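Local structure of cytochrome C-type biogenesis protein ccmF (Thermus thermophilus, 6ZMQ) at residues Ala293-Phe307 / Phe329-Leu341. The protein binds heme in the membrane and, as the cytochrome c heme lyase, probably attaches it to apocytochrome c during cytochrome c maturation. Residues are numbered along the deposited sequence; the frame is centred on the assembly and turned at random.
Sequences AFVTLAFAATLLGTF and FLGFFLFATGLGL. With PTY (phosphatidylethanolamine), chain E.
The carbonyl oxygen of F333, whose ring packs against A300, takes two bonds from T337: its backbone N and, from the opposite face of the carbonyl plane, OG1 (2.6 Å from F333 O). The threonine's methyl, T337 CG2, meets A300 CB at 3.7 Å. No hydrogen bond joins the two segments, an antiparallel pair (175°, axes 9.1 Å apart) of probably membrane-spanning helices, 288-307 and 325-345, held by apolar and aromatic packing. F333 enters as a knob among A300, A301, L303 and L304; L304 CD2 lies over its ring centre in a CH-pi contact, and A300 O sits at the edge. T296 is a second knob, among A336, T337, G340 and L341: its methyl, anti to the backbone N, meets G340 CA, where a side chain would clash, while OG1 turns back to F292 O. L303 CD2 packs on F332. F307 and F329 form an offset stack, centroids 4.7 Å apart; an alanine at F329 would probably cost F307 its stacked ring and leave a gap beside it. One acyl chain of a phosphatidylethanolamine runs along F332, F335 and L339. Helix 110-129 flanks F307 through W117, helix 135-157 packs on F299 and F332, and helix 185-213 sends Y204 to A336 O.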
# COMPACT_ATOMS: atom_id res chain seq x y z
N ALA A 293 -8.69 11.00 -15.32
CA ALA A 293 -9.41 9.77 -15.00
C ALA A 293 -8.66 8.92 -13.98
O ALA A 293 -9.24 8.47 -12.98
CB ALA A 293 -9.67 8.96 -16.28
N PHE A 294 -7.35 8.75 -14.18
CA PHE A 294 -6.57 7.86 -13.33
C PHE A 294 -6.34 8.45 -11.94
O PHE A 294 -6.34 7.70 -10.96
CB PHE A 294 -5.25 7.49 -13.98
CG PHE A 294 -5.37 6.44 -15.05
CD1 PHE A 294 -6.35 5.47 -14.96
CD2 PHE A 294 -4.48 6.40 -16.12
CE1 PHE A 294 -6.47 4.49 -15.94
CE2 PHE A 294 -4.59 5.42 -17.10
CZ PHE A 294 -5.59 4.46 -17.01
N VAL A 295 -6.15 9.77 -11.83
CA VAL A 295 -5.94 10.33 -10.50
C VAL A 295 -7.25 10.36 -9.70
O VAL A 295 -7.24 10.12 -8.49
CB VAL A 295 -5.26 11.72 -10.56
CG1 VAL A 295 -6.12 12.76 -11.20
CG2 VAL A 295 -4.78 12.17 -9.16
N THR A 296 -8.40 10.53 -10.39
CA THR A 296 -9.68 10.46 -9.67
C THR A 296 -9.97 9.03 -9.20
O THR A 296 -10.29 8.82 -8.01
CB THR A 296 -10.82 10.97 -10.56
OG1 THR A 296 -10.53 12.31 -11.00
CG2 THR A 296 -12.14 10.96 -9.80
N LEU A 297 -9.77 8.05 -10.08
CA LEU A 297 -10.05 6.65 -9.77
C LEU A 297 -9.08 6.11 -8.73
O LEU A 297 -9.49 5.43 -7.79
CB LEU A 297 -10.01 5.82 -11.05
CG LEU A 297 -11.22 5.98 -11.96
CD1 LEU A 297 -10.97 5.33 -13.32
CD2 LEU A 297 -12.49 5.45 -11.33
N ALA A 298 -7.78 6.41 -8.89
CA ALA A 298 -6.75 6.02 -7.94
C ALA A 298 -6.95 6.64 -6.57
O ALA A 298 -6.76 5.96 -5.55
CB ALA A 298 -5.37 6.40 -8.48
N PHE A 299 -7.37 7.91 -6.51
CA PHE A 299 -7.57 8.59 -5.24
C PHE A 299 -8.76 8.02 -4.47
O PHE A 299 -8.65 7.75 -3.26
CB PHE A 299 -7.75 10.08 -5.48
CG PHE A 299 -8.29 10.82 -4.30
CD1 PHE A 299 -7.49 11.04 -3.19
CD2 PHE A 299 -9.61 11.28 -4.28
CE1 PHE A 299 -7.98 11.71 -2.09
CE2 PHE A 299 -10.10 11.95 -3.16
CZ PHE A 299 -9.28 12.15 -2.08
N ALA A 300 -9.91 7.87 -5.13
CA ALA A 300 -11.07 7.31 -4.44
C ALA A 300 -10.88 5.82 -4.13
O ALA A 300 -11.41 5.31 -3.13
CB ALA A 300 -12.33 7.53 -5.26
N ALA A 301 -10.11 5.12 -4.98
CA ALA A 301 -9.70 3.75 -4.68
C ALA A 301 -8.86 3.68 -3.42
O ALA A 301 -9.07 2.80 -2.58
CB ALA A 301 -8.93 3.18 -5.88
N THR A 302 -7.91 4.61 -3.28
CA THR A 302 -7.07 4.66 -2.08
C THR A 302 -7.87 5.03 -0.85
O THR A 302 -7.55 4.56 0.25
CB THR A 302 -5.90 5.64 -2.27
OG1 THR A 302 -5.19 5.32 -3.46
CG2 THR A 302 -4.93 5.51 -1.11
N LEU A 303 -8.94 5.83 -1.01
CA LEU A 303 -9.89 6.08 0.07
C LEU A 303 -10.54 4.79 0.56
O LEU A 303 -10.47 4.45 1.75
CB LEU A 303 -10.98 7.06 -0.37
CG LEU A 303 -12.13 7.14 0.65
CD1 LEU A 303 -11.76 7.95 1.90
CD2 LEU A 303 -13.39 7.61 -0.01
N LEU A 304 -11.17 4.05 -0.36
CA LEU A 304 -11.89 2.85 0.03
C LEU A 304 -10.95 1.70 0.40
O LEU A 304 -11.37 0.76 1.08
CB LEU A 304 -12.86 2.44 -1.09
CG LEU A 304 -14.24 1.88 -0.66
CD1 LEU A 304 -14.75 2.53 0.63
CD2 LEU A 304 -15.29 2.04 -1.77
N GLY A 305 -9.69 1.77 -0.02
CA GLY A 305 -8.70 0.81 0.45
C GLY A 305 -8.16 1.14 1.82
O GLY A 305 -7.81 0.23 2.59
N THR A 306 -8.07 2.43 2.16
CA THR A 306 -7.55 2.78 3.48
C THR A 306 -8.62 2.61 4.55
O THR A 306 -8.30 2.35 5.71
CB THR A 306 -7.04 4.22 3.50
OG1 THR A 306 -7.92 5.06 2.76
CG2 THR A 306 -5.69 4.31 2.85
N PHE A 307 -9.90 2.78 4.17
CA PHE A 307 -10.99 2.52 5.10
C PHE A 307 -11.14 1.03 5.41
O PHE A 307 -11.56 0.67 6.52
CB PHE A 307 -12.28 3.12 4.53
CG PHE A 307 -13.55 2.51 5.04
CD1 PHE A 307 -14.00 2.75 6.33
CD2 PHE A 307 -14.34 1.72 4.21
CE1 PHE A 307 -15.18 2.20 6.80
CE2 PHE A 307 -15.53 1.16 4.67
CZ PHE A 307 -15.94 1.40 5.97
N PHE A 329 -18.52 6.78 4.52
CA PHE A 329 -17.39 6.58 3.62
C PHE A 329 -17.85 6.21 2.21
O PHE A 329 -17.20 6.60 1.23
CB PHE A 329 -16.45 5.51 4.18
CG PHE A 329 -15.38 6.07 5.05
CD1 PHE A 329 -15.60 6.26 6.41
CD2 PHE A 329 -14.18 6.50 4.51
CE1 PHE A 329 -14.62 6.80 7.23
CE2 PHE A 329 -13.20 7.06 5.31
CZ PHE A 329 -13.42 7.20 6.67
N LEU A 330 -18.99 5.51 2.09
CA LEU A 330 -19.55 5.21 0.78
C LEU A 330 -20.06 6.48 0.09
O LEU A 330 -19.82 6.67 -1.11
CB LEU A 330 -20.67 4.17 0.92
CG LEU A 330 -21.47 3.66 -0.28
CD1 LEU A 330 -21.66 2.16 -0.17
CD2 LEU A 330 -22.84 4.33 -0.34
N GLY A 331 -20.73 7.36 0.85
CA GLY A 331 -21.14 8.65 0.31
C GLY A 331 -19.97 9.54 -0.08
O GLY A 331 -20.03 10.25 -1.08
N PHE A 332 -18.88 9.49 0.70
CA PHE A 332 -17.68 10.25 0.39
C PHE A 332 -17.01 9.74 -0.89
O PHE A 332 -16.55 10.54 -1.72
CB PHE A 332 -16.71 10.19 1.57
CG PHE A 332 -15.51 11.08 1.42
CD1 PHE A 332 -15.63 12.38 0.96
CD2 PHE A 332 -14.24 10.61 1.71
CE1 PHE A 332 -14.51 13.20 0.81
CE2 PHE A 332 -13.11 11.41 1.56
CZ PHE A 332 -13.25 12.71 1.12
N PHE A 333 -16.93 8.41 -1.05
CA PHE A 333 -16.37 7.77 -2.25
C PHE A 333 -17.17 8.14 -3.50
O PHE A 333 -16.60 8.44 -4.56
CB PHE A 333 -16.35 6.25 -2.04
CG PHE A 333 -15.96 5.45 -3.27
CD1 PHE A 333 -14.62 5.25 -3.58
CD2 PHE A 333 -16.92 4.86 -4.10
CE1 PHE A 333 -14.23 4.51 -4.69
CE2 PHE A 333 -16.54 4.13 -5.22
CZ PHE A 333 -15.19 3.95 -5.51
N LEU A 334 -18.51 8.05 -3.38
CA LEU A 334 -19.42 8.43 -4.46
C LEU A 334 -19.24 9.89 -4.84
O LEU A 334 -19.21 10.23 -6.03
CB LEU A 334 -20.86 8.16 -4.03
CG LEU A 334 -21.40 6.74 -4.20
CD1 LEU A 334 -22.83 6.63 -3.69
CD2 LEU A 334 -21.33 6.34 -5.66
N PHE A 335 -19.07 10.76 -3.83
CA PHE A 335 -18.83 12.19 -4.06
C PHE A 335 -17.52 12.43 -4.80
O PHE A 335 -17.48 13.21 -5.76
CB PHE A 335 -18.86 12.92 -2.71
CG PHE A 335 -18.52 14.38 -2.79
CD1 PHE A 335 -19.49 15.31 -3.15
CD2 PHE A 335 -17.23 14.84 -2.49
CE1 PHE A 335 -19.19 16.65 -3.23
CE2 PHE A 335 -16.93 16.18 -2.58
CZ PHE A 335 -17.90 17.09 -2.94
N ALA A 336 -16.44 11.74 -4.39
CA ALA A 336 -15.11 11.94 -4.97
C ALA A 336 -15.05 11.50 -6.44
O ALA A 336 -14.62 12.27 -7.32
CB ALA A 336 -14.07 11.20 -4.14
N THR A 337 -15.45 10.24 -6.71
CA THR A 337 -15.51 9.73 -8.09
C THR A 337 -16.46 10.54 -8.97
O THR A 337 -16.11 10.85 -10.13
CB THR A 337 -15.89 8.25 -8.14
OG1 THR A 337 -16.85 7.94 -7.11
CG2 THR A 337 -14.69 7.33 -8.09
N GLY A 338 -17.63 10.92 -8.44
CA GLY A 338 -18.59 11.67 -9.22
C GLY A 338 -18.11 13.07 -9.56
O GLY A 338 -18.29 13.54 -10.67
N LEU A 339 -17.41 13.71 -8.61
CA LEU A 339 -16.91 15.06 -8.83
C LEU A 339 -15.79 15.10 -9.87
O LEU A 339 -15.86 15.89 -10.83
CB LEU A 339 -16.44 15.64 -7.50
CG LEU A 339 -15.46 16.82 -7.49
CD1 LEU A 339 -16.16 18.07 -7.99
CD2 LEU A 339 -14.87 17.04 -6.10
N GLY A 340 -14.78 14.22 -9.71
CA GLY A 340 -13.67 14.21 -10.66
C GLY A 340 -14.08 13.78 -12.06
O GLY A 340 -13.72 14.42 -13.06
N LEU A 341 -14.89 12.72 -12.17
CA LEU A 341 -15.29 12.28 -13.50
C LEU A 341 -16.41 13.12 -14.09
O LEU A 341 -16.55 13.16 -15.31
CB LEU A 341 -15.63 10.79 -13.46
CG LEU A 341 -14.47 9.90 -12.96
CD1 LEU A 341 -14.75 8.44 -13.20
CD2 LEU A 341 -13.13 10.26 -13.63
C1 PTY E . -27.01 8.05 9.62
C2 PTY E . -31.37 2.64 11.30
C3 PTY E . -30.17 2.65 10.36
O4 PTY E . -25.99 8.22 10.56
C5 PTY E . -26.61 5.72 8.73
C6 PTY E . -26.57 7.22 8.41
O7 PTY E . -25.30 7.63 7.92
C8 PTY E . -25.31 8.53 6.82
O10 PTY E . -26.35 8.95 6.43
C11 PTY E . -24.02 8.96 6.11
C12 PTY E . -24.25 10.08 5.07
C13 PTY E . -23.16 10.12 3.97
C14 PTY E . -22.68 11.54 3.62
C15 PTY E . -21.21 11.56 3.19
C16 PTY E . -20.88 12.68 2.19
C17 PTY E . -19.79 13.61 2.75
C18 PTY E . -18.93 14.27 1.67
C19 PTY E . -18.02 15.35 2.28
C20 PTY E . -17.42 16.24 1.19
C21 PTY E . -17.02 17.61 1.76
C22 PTY E . -17.36 18.74 0.78
C23 PTY E . -16.28 18.89 -0.29
C24 PTY E . -16.56 20.12 -1.17
C25 PTY E . -15.39 20.43 -2.10
C26 PTY E . -15.83 20.32 -3.56
C27 PTY E . -15.15 21.39 -4.42
C28 PTY E . -15.22 20.94 -5.88
C29 PTY E . -15.11 22.14 -6.81
C30 PTY E . -26.15 9.38 11.33
C31 PTY E . -25.70 10.73 10.75
O30 PTY E . -26.64 9.33 12.40
C32 PTY E . -24.26 10.61 10.26
C33 PTY E . -23.84 11.84 9.44
C34 PTY E . -22.34 11.79 9.17
C35 PTY E . -21.92 12.97 8.30
C36 PTY E . -20.46 13.35 8.55
C37 PTY E . -20.26 14.84 8.27
C38 PTY E . -19.24 15.02 7.14
C39 PTY E . -19.17 16.48 6.69
C40 PTY E . -19.87 16.63 5.34
C41 PTY E . -19.55 17.98 4.69
C42 PTY E . -20.60 19.01 5.09
C43 PTY E . -20.62 20.13 4.06
C44 PTY E . -19.93 21.35 4.65
P1 PTY E . -28.95 4.88 9.73
O11 PTY E . -29.26 3.64 10.77
O12 PTY E . -29.25 4.43 8.32
O13 PTY E . -29.88 6.01 10.07
O14 PTY E . -27.38 5.41 9.87
N1 PTY E . -32.59 2.87 10.54